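Trehalose monomycolate exporter MmpL3 (Mycobacterium tuberculosis, PDB 7NVH) probably exports trehalose monomycolate, a mycolic acid precursor of the mycobacterial cell envelope, across the inner membrane as an RND-family transporter. Local coordinates at residues T284-A296 and A632-F644. Residues are numbered along the deposited sequence; the frame is centred on the assembly and turned at random.
Sequences TVTFSAVLIVASA and ALVFGLSTDYEVF
L291 O is gripped twice by S295, from the backbone N and from OG, which reach it on opposite faces of the carbonyl plane. The OG bond is 3.0 Å long and tilted 34° from that plane; with OG anti to the carbonyl carbon and beside the backbone N (chi1 -61°), the S295 hydroxyl can reach back to L291 O. S295 sits as a knob among A632, F635, G636 and T639, where segments 284-296 and 632-644, on transmembrane helices 270-297 and 624-654 of this RND-type transporter, run nearly antiparallel at 157° in the core of the membrane domain, one from each MMPL family half. G636 lets the backbones close in: its CA is 4.6 Å from the CA of I292, and S295 OG packs against it, 3.5 Å from G636 CA.

One helical turn further on, D640 reaches across toward S288 and I292. Its OD2 is hydrogen-bonded to Y252 OH on helix 248-265, and I292 CD1 touches that same OD2 at 3.4 Å, the two side chains meeting at about a right angle. Next to D640, Y641 OH is hydrogen-bonded to D251 OD2; two aspartate–tyrosine pairs thus join helix 624-654 to helix 248-265, consistent with the proton-relay region of RND permeases.

Toward F644, S288 OG is hydrogen-bonded to T284 O, 3.0 Å away and above the carbonyl plane, and also lies 3.3 Å from F644 CE1. L291 crosses V643 obliquely, CD1 3.4 Å from CG2. F644, stacked on F255, takes T284 CG2 at its ring edge, 3.5 Å from CD1.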
loop_
_atom_site.group_PDB
_atom_site.type_symbol
_atom_site.label_atom_id
_atom_site.label_comp_id
_atom_site.label_asym_id
_atom_site.label_seq_id
_atom_site.Cartn_x
_atom_site.Cartn_y
_atom_site.Cartn_z
ATOM N N THR A 284 25.513 1.917 8.436
ATOM C CA THR A 284 24.421 2.867 8.254
ATOM C C THR A 284 23.250 2.232 7.512
ATOM O O THR A 284 22.086 2.441 7.872
ATOM C CB THR A 284 24.921 4.101 7.510
ATOM O OG1 THR A 284 25.966 4.722 8.267
ATOM C CG2 THR A 284 23.797 5.094 7.314
ATOM N N VAL A 285 23.542 1.445 6.476
ATOM C CA VAL A 285 22.497 0.784 5.701
ATOM C C VAL A 285 21.749 -0.231 6.556
ATOM O O VAL A 285 20.517 -0.323 6.497
ATOM C CB VAL A 285 23.110 0.131 4.449
ATOM C CG1 VAL A 285 22.148 -0.866 3.841
ATOM C CG2 VAL A 285 23.489 1.193 3.435
ATOM N N THR A 286 22.478 -1.011 7.354
ATOM C CA THR A 286 21.840 -1.984 8.231
ATOM C C THR A 286 20.924 -1.300 9.233
ATOM O O THR A 286 19.808 -1.768 9.490
ATOM C CB THR A 286 22.903 -2.807 8.955
ATOM O OG1 THR A 286 23.728 -3.473 7.993
ATOM C CG2 THR A 286 22.254 -3.837 9.857
ATOM N N PHE A 287 21.376 -0.186 9.809
ATOM C CA PHE A 287 20.533 0.511 10.771
ATOM C C PHE A 287 19.317 1.133 10.096
ATOM O O PHE A 287 18.226 1.144 10.674
ATOM C CB PHE A 287 21.345 1.558 11.524
ATOM C CG PHE A 287 21.968 1.031 12.778
ATOM C CD1 PHE A 287 21.207 0.846 13.915
ATOM C CD2 PHE A 287 23.307 0.699 12.815
ATOM C CE1 PHE A 287 21.771 0.353 15.069
ATOM C CE2 PHE A 287 23.878 0.205 13.968
ATOM C CZ PHE A 287 23.109 0.032 15.095
ATOM N N SER A 288 19.469 1.628 8.868
ATOM C CA SER A 288 18.309 2.137 8.139
ATOM C C SER A 288 17.296 1.029 7.872
ATOM O O SER A 288 16.081 1.234 8.005
ATOM C CB SER A 288 18.756 2.781 6.829
ATOM O OG SER A 288 19.578 3.908 7.069
ATOM N N ALA A 289 17.778 -0.154 7.494
ATOM C CA ALA A 289 16.873 -1.266 7.223
ATOM C C ALA A 289 16.143 -1.707 8.484
ATOM O O ALA A 289 14.927 -1.940 8.460
ATOM C CB ALA A 289 17.644 -2.432 6.617
ATOM N N VAL A 290 16.864 -1.838 9.599
ATOM C CA VAL A 290 16.187 -2.245 10.826
ATOM C C VAL A 290 15.260 -1.141 11.314
ATOM O O VAL A 290 14.257 -1.417 11.979
ATOM C CB VAL A 290 17.191 -2.669 11.913
ATOM C CG1 VAL A 290 18.131 -3.732 11.376
ATOM C CG2 VAL A 290 17.961 -1.478 12.434
ATOM N N LEU A 291 15.547 0.117 10.974
ATOM C CA LEU A 291 14.620 1.192 11.305
ATOM C C LEU A 291 13.329 1.070 10.509
ATOM O O LEU A 291 12.240 1.287 11.051
ATOM C CB LEU A 291 15.270 2.544 11.052
ATOM C CG LEU A 291 15.976 3.141 12.263
ATOM C CD1 LEU A 291 16.519 4.483 11.886
ATOM C CD2 LEU A 291 15.019 3.260 13.429
ATOM N N ILE A 292 13.428 0.733 9.223
ATOM C CA ILE A 292 12.214 0.480 8.450
ATOM C C ILE A 292 11.444 -0.685 9.046
ATOM O O ILE A 292 10.214 -0.640 9.170
ATOM C CB ILE A 292 12.536 0.216 6.971
ATOM C CG1 ILE A 292 12.860 1.511 6.253
ATOM C CG2 ILE A 292 11.349 -0.428 6.295
ATOM C CD1 ILE A 292 13.072 1.315 4.781
ATOM N N VAL A 293 12.151 -1.755 9.409
ATOM C CA VAL A 293 11.487 -2.916 9.992
ATOM C C VAL A 293 10.749 -2.522 11.263
ATOM O O VAL A 293 9.597 -2.916 11.477
ATOM C CB VAL A 293 12.505 -4.041 10.249
ATOM C CG1 VAL A 293 11.897 -5.114 11.129
ATOM C CG2 VAL A 293 12.963 -4.631 8.938
ATOM N N ALA A 294 11.391 -1.724 12.117
ATOM C CA ALA A 294 10.746 -1.277 13.347
ATOM C C ALA A 294 9.537 -0.399 13.055
ATOM O O ALA A 294 8.513 -0.494 13.741
ATOM C CB ALA A 294 11.750 -0.529 14.219
ATOM N N SER A 295 9.641 0.474 12.054
ATOM C CA SER A 295 8.517 1.342 11.716
ATOM C C SER A 295 7.331 0.541 11.195
ATOM O O SER A 295 6.181 0.830 11.543
ATOM C CB SER A 295 8.950 2.385 10.688
ATOM O OG SER A 295 9.985 3.204 11.202
ATOM N N ALA A 296 7.587 -0.465 10.365
ATOM C CA ALA A 296 6.527 -1.222 9.717
ATOM C C ALA A 296 6.117 -2.472 10.485
ATOM O O ALA A 296 5.186 -3.159 10.056
ATOM C CB ALA A 296 6.951 -1.614 8.299
ATOM N N ALA A 632 3.466 4.262 8.118
ATOM C CA ALA A 632 4.635 3.439 8.410
ATOM C C ALA A 632 5.764 3.714 7.426
ATOM O O ALA A 632 6.910 3.942 7.829
ATOM C CB ALA A 632 4.251 1.960 8.390
ATOM N N LEU A 633 5.456 3.709 6.126
ATOM C CA LEU A 633 6.497 3.889 5.121
ATOM C C LEU A 633 7.117 5.278 5.195
ATOM O O LEU A 633 8.341 5.418 5.097
ATOM C CB LEU A 633 5.930 3.631 3.726
ATOM C CG LEU A 633 5.612 2.172 3.398
ATOM C CD1 LEU A 633 5.267 2.017 1.928
ATOM C CD2 LEU A 633 6.778 1.275 3.775
ATOM N N VAL A 634 6.296 6.316 5.363
ATOM C CA VAL A 634 6.813 7.678 5.417
ATOM C C VAL A 634 7.700 7.859 6.639
ATOM O O VAL A 634 8.803 8.410 6.548
ATOM C CB VAL A 634 5.656 8.692 5.404
ATOM C CG1 VAL A 634 6.125 10.040 5.914
ATOM C CG2 VAL A 634 5.087 8.821 4.004
ATOM N N PHE A 635 7.240 7.387 7.802
ATOM C CA PHE A 635 8.055 7.490 9.006
ATOM C C PHE A 635 9.374 6.750 8.830
ATOM O O PHE A 635 10.449 7.290 9.128
ATOM C CB PHE A 635 7.281 6.941 10.202
ATOM C CG PHE A 635 7.725 7.496 11.521
ATOM C CD1 PHE A 635 7.004 8.499 12.141
ATOM C CD2 PHE A 635 8.858 7.009 12.146
ATOM C CE1 PHE A 635 7.407 9.009 13.356
ATOM C CE2 PHE A 635 9.266 7.516 13.360
ATOM C CZ PHE A 635 8.539 8.518 13.966
ATOM N N GLY A 636 9.315 5.523 8.308
ATOM C CA GLY A 636 10.526 4.738 8.155
ATOM C C GLY A 636 11.521 5.375 7.206
ATOM O O GLY A 636 12.712 5.461 7.505
ATOM N N LEU A 637 11.046 5.853 6.057
ATOM C CA LEU A 637 11.967 6.389 5.064
ATOM C C LEU A 637 12.494 7.767 5.453
ATOM O O LEU A 637 13.656 8.085 5.167
ATOM C CB LEU A 637 11.291 6.421 3.694
ATOM C CG LEU A 637 12.226 6.580 2.497
ATOM C CD1 LEU A 637 13.460 5.720 2.681
ATOM C CD2 LEU A 637 11.504 6.157 1.238
ATOM N N SER A 638 11.677 8.589 6.117
ATOM C CA SER A 638 12.194 9.841 6.652
ATOM C C SER A 638 13.265 9.581 7.702
ATOM O O SER A 638 14.297 10.263 7.728
ATOM C CB SER A 638 11.054 10.674 7.232
ATOM O OG SER A 638 10.789 10.303 8.570
ATOM N N THR A 639 13.052 8.585 8.570
ATOM C CA THR A 639 14.095 8.228 9.523
ATOM C C THR A 639 15.335 7.694 8.819
ATOM O O THR A 639 16.454 7.929 9.281
ATOM C CB THR A 639 13.578 7.201 10.529
ATOM O OG1 THR A 639 12.857 6.176 9.839
ATOM C CG2 THR A 639 12.664 7.865 11.542
ATOM N N ASP A 640 15.176 7.017 7.700
ATOM C CA ASP A 640 16.356 6.537 6.965
ATOM C C ASP A 640 17.123 7.753 6.518
ATOM O O ASP A 640 18.284 7.829 6.797
ATOM C CB ASP A 640 15.972 5.709 5.763
ATOM C CG ASP A 640 15.636 4.284 6.123
ATOM O OD1 ASP A 640 15.332 4.046 7.298
ATOM O OD2 ASP A 640 15.687 3.434 5.224
ATOM N N TYR A 641 16.475 8.686 5.874
ATOM C CA TYR A 641 17.216 9.830 5.355
ATOM C C TYR A 641 17.869 10.618 6.484
ATOM O O TYR A 641 18.989 11.122 6.329
ATOM C CB TYR A 641 16.307 10.713 4.507
ATOM C CG TYR A 641 16.160 10.199 3.094
ATOM C CD1 TYR A 641 15.806 8.881 2.850
ATOM C CD2 TYR A 641 16.403 11.023 2.006
ATOM C CE1 TYR A 641 15.681 8.402 1.566
ATOM C CE2 TYR A 641 16.280 10.552 0.715
ATOM C CZ TYR A 641 15.919 9.239 0.502
ATOM O OH TYR A 641 15.794 8.760 -0.780
ATOM N N GLU A 642 17.200 10.712 7.635
ATOM C CA GLU A 642 17.835 11.328 8.796
ATOM C C GLU A 642 19.080 10.557 9.215
ATOM O O GLU A 642 20.098 11.159 9.565
ATOM C CB GLU A 642 16.850 11.422 9.960
ATOM C CG GLU A 642 15.632 12.277 9.678
ATOM C CD GLU A 642 15.950 13.756 9.678
ATOM O OE1 GLU A 642 16.728 14.198 10.549
ATOM O OE2 GLU A 642 15.424 14.475 8.804
ATOM N N VAL A 643 19.016 9.225 9.192
ATOM C CA VAL A 643 20.186 8.423 9.544
ATOM C C VAL A 643 21.305 8.640 8.539
ATOM O O VAL A 643 22.469 8.803 8.915
ATOM C CB VAL A 643 19.808 6.937 9.657
ATOM C CG1 VAL A 643 21.052 6.091 9.828
ATOM C CG2 VAL A 643 18.905 6.737 10.839
ATOM N N PHE A 644 20.973 8.653 7.249
ATOM C CA PHE A 644 21.993 8.880 6.232
ATOM C C PHE A 644 22.670 10.227 6.434
ATOM O O PHE A 644 23.891 10.347 6.286
ATOM C CB PHE A 644 21.375 8.804 4.836
ATOM C CG PHE A 644 20.935 7.427 4.441
ATOM C CD1 PHE A 644 21.664 6.318 4.821
ATOM C CD2 PHE A 644 19.794 7.245 3.682
ATOM C CE1 PHE A 644 21.260 5.052 4.458
ATOM C CE2 PHE A 644 19.386 5.981 3.314
ATOM C CZ PHE A 644 20.121 4.883 3.704
#